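Local coordinates for spike protein S1 (Bat coronavirus HKU9, PDB 5GYQ) that probably attaches the bat coronavirus to host cells through a host receptor, this chain being the putative receptor-binding domain of its spike, at residues W22-Y28 with S63-M69. Sequence-based numbering, arbitrary orientation.
Sequences WRRYMLY and SVTLDVM
Arg24 and Asp67 face each other across two antiparallel strands at one border of the five-stranded sheet in this receptor-binding domain: 23-27 is the outermost strand, and 63-69 runs between it and strand 146-157. The two form a non-hydrogen-bonded pair, with side chains lying alongside each other and pointing the same way. With CG anti to the backbone N (chi1 168°) and a bend at chi3, the long arginine chain turns its guanidinium side-on to the carboxylate. Arg24 NE donates to Asp67 OD1 at 2.8 Å and Arg24 NH2 to Asp67 OD2 at 2.9 Å, both nearly straight and both on the syn sides of the oxygens. The two planar groups are 21° apart, and this two-point grip, which suits the flat guanidinium, limits the rotation of both. Asp67 is buried, so the bridge, with a further hydrogen bond between OD2 and Tyr92 OH, probably favours its charged form.

Trp22 shields the pair: its CH2 lies 3.6 Å above one face of the Arg24 guanidinium, toward the rim, while CZ3 comes within 3.4 Å of Asp67 OD1. Thr65 packs its methyl CG2, rather than its hydroxyl, against Arg24 NE and CD. Met69, its flexible chain bent at chi2 and chi3, brings SD and CE to Trp22 CB in an oblique Met-aromatic contact.

The other face is mainly apolar, though Arg23 also points to it. Tyr25 and Val68 meet Val12 of helix 10-14, Leu27 and Leu66 meet Phe32, and the branched leucines and valines suit such packing. Leu27 crosses Val64 and Leu66 at an angle, its CD1 reaching Val64 CG1 at 3.9 Å and also touching Leu66 CD1. Two backbone bonds join the first pair: Leu27 N donates to Val64 O at 2.8 Å, and Val64 N returns a bond to Leu27 O at 3.0 Å.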
# COMPACT_ATOMS: atom_id res chain seq x y z
N TRP A 22 -1.03 -4.14 -7.86
CA TRP A 22 -1.26 -3.78 -6.46
C TRP A 22 -2.75 -3.83 -6.12
O TRP A 22 -3.60 -3.60 -6.98
CB TRP A 22 -0.71 -2.38 -6.16
CG TRP A 22 -1.33 -1.27 -6.97
CD1 TRP A 22 -0.92 -0.81 -8.19
CD2 TRP A 22 -2.46 -0.45 -6.60
NE1 TRP A 22 -1.72 0.22 -8.61
CE2 TRP A 22 -2.67 0.47 -7.65
CE3 TRP A 22 -3.30 -0.41 -5.49
CZ2 TRP A 22 -3.70 1.41 -7.62
CZ3 TRP A 22 -4.32 0.53 -5.46
CH2 TRP A 22 -4.51 1.43 -6.52
N ARG A 23 -3.06 -4.13 -4.86
CA ARG A 23 -4.47 -4.30 -4.49
C ARG A 23 -4.97 -3.24 -3.51
O ARG A 23 -4.25 -2.82 -2.62
CB ARG A 23 -4.70 -5.69 -3.91
CG ARG A 23 -4.96 -6.75 -4.96
CD ARG A 23 -4.32 -8.07 -4.58
NE ARG A 23 -5.25 -9.20 -4.69
CZ ARG A 23 -4.87 -10.47 -4.72
NH1 ARG A 23 -3.58 -10.78 -4.66
NH2 ARG A 23 -5.77 -11.43 -4.83
N ARG A 24 -6.22 -2.82 -3.69
CA ARG A 24 -6.82 -1.80 -2.84
C ARG A 24 -7.95 -2.37 -2.00
O ARG A 24 -8.75 -3.17 -2.47
CB ARG A 24 -7.33 -0.64 -3.69
CG ARG A 24 -8.24 0.34 -2.95
CD ARG A 24 -8.30 1.68 -3.67
NE ARG A 24 -7.01 2.37 -3.62
CZ ARG A 24 -6.76 3.52 -4.22
NH1 ARG A 24 -7.70 4.13 -4.93
NH2 ARG A 24 -5.55 4.07 -4.12
N TYR A 25 -8.00 -1.95 -0.74
CA TYR A 25 -9.10 -2.30 0.16
C TYR A 25 -9.66 -1.03 0.78
O TYR A 25 -8.93 -0.26 1.40
CB TYR A 25 -8.63 -3.28 1.23
CG TYR A 25 -8.01 -4.54 0.67
CD1 TYR A 25 -8.78 -5.66 0.40
CD2 TYR A 25 -6.65 -4.59 0.39
CE1 TYR A 25 -8.21 -6.81 -0.12
CE2 TYR A 25 -6.07 -5.73 -0.13
CZ TYR A 25 -6.85 -6.84 -0.39
OH TYR A 25 -6.28 -7.97 -0.91
N MET A 26 -10.96 -0.82 0.61
CA MET A 26 -11.59 0.39 1.12
C MET A 26 -12.34 0.13 2.42
O MET A 26 -13.18 -0.77 2.49
CB MET A 26 -12.52 0.99 0.07
CG MET A 26 -11.79 1.52 -1.15
SD MET A 26 -12.90 2.12 -2.44
CE MET A 26 -11.74 2.90 -3.56
N LEU A 27 -12.02 0.91 3.44
CA LEU A 27 -12.64 0.83 4.76
C LEU A 27 -13.51 2.06 5.01
O LEU A 27 -13.02 3.20 4.98
CB LEU A 27 -11.59 0.71 5.86
CG LEU A 27 -10.42 -0.24 5.62
CD1 LEU A 27 -9.47 -0.22 6.81
CD2 LEU A 27 -10.92 -1.65 5.35
N TYR A 28 -14.79 1.81 5.27
CA TYR A 28 -15.77 2.87 5.44
C TYR A 28 -16.87 2.45 6.41
O TYR A 28 -17.39 1.33 6.32
CB TYR A 28 -16.37 3.26 4.09
CG TYR A 28 -17.41 4.35 4.16
CD1 TYR A 28 -18.77 4.04 4.19
CD2 TYR A 28 -17.04 5.68 4.21
CE1 TYR A 28 -19.72 5.03 4.26
CE2 TYR A 28 -18.00 6.69 4.28
CZ TYR A 28 -19.33 6.35 4.30
OH TYR A 28 -20.29 7.34 4.37
N SER A 63 -12.57 7.93 6.29
CA SER A 63 -12.40 6.69 5.55
C SER A 63 -10.93 6.29 5.55
O SER A 63 -10.05 7.14 5.71
CB SER A 63 -12.90 6.84 4.11
OG SER A 63 -11.96 7.55 3.32
N VAL A 64 -10.67 5.00 5.36
CA VAL A 64 -9.30 4.51 5.31
C VAL A 64 -9.10 3.62 4.09
O VAL A 64 -9.89 2.72 3.85
CB VAL A 64 -8.91 3.74 6.59
CG1 VAL A 64 -7.52 3.14 6.46
CG2 VAL A 64 -8.99 4.64 7.81
N THR A 65 -8.05 3.86 3.32
CA THR A 65 -7.76 3.02 2.17
C THR A 65 -6.42 2.31 2.35
O THR A 65 -5.43 2.93 2.73
CB THR A 65 -7.73 3.84 0.87
OG1 THR A 65 -8.98 4.54 0.72
CG2 THR A 65 -7.52 2.94 -0.33
N LEU A 66 -6.40 1.01 2.08
CA LEU A 66 -5.17 0.23 2.19
C LEU A 66 -4.72 -0.29 0.83
O LEU A 66 -5.40 -1.12 0.22
CB LEU A 66 -5.37 -0.95 3.14
CG LEU A 66 -5.95 -0.63 4.51
CD1 LEU A 66 -6.21 -1.91 5.30
CD2 LEU A 66 -5.02 0.30 5.29
N ASP A 67 -3.58 0.19 0.36
CA ASP A 67 -3.01 -0.31 -0.89
C ASP A 67 -1.84 -1.22 -0.58
O ASP A 67 -0.90 -0.82 0.10
CB ASP A 67 -2.58 0.83 -1.80
CG ASP A 67 -3.73 1.75 -2.14
OD1 ASP A 67 -4.89 1.28 -2.16
OD2 ASP A 67 -3.48 2.95 -2.40
N VAL A 68 -1.88 -2.45 -1.07
CA VAL A 68 -0.86 -3.43 -0.71
C VAL A 68 -0.13 -3.96 -1.93
O VAL A 68 -0.75 -4.28 -2.96
CB VAL A 68 -1.49 -4.59 0.07
CG1 VAL A 68 -0.43 -5.61 0.45
CG2 VAL A 68 -2.19 -4.08 1.32
N MET A 69 1.19 -4.02 -1.81
CA MET A 69 2.04 -4.56 -2.88
C MET A 69 3.41 -4.89 -2.33
O MET A 69 3.67 -4.73 -1.15
CB MET A 69 2.16 -3.55 -4.02
CG MET A 69 2.98 -2.32 -3.66
SD MET A 69 2.29 -0.79 -4.33
CE MET A 69 0.94 -0.51 -3.19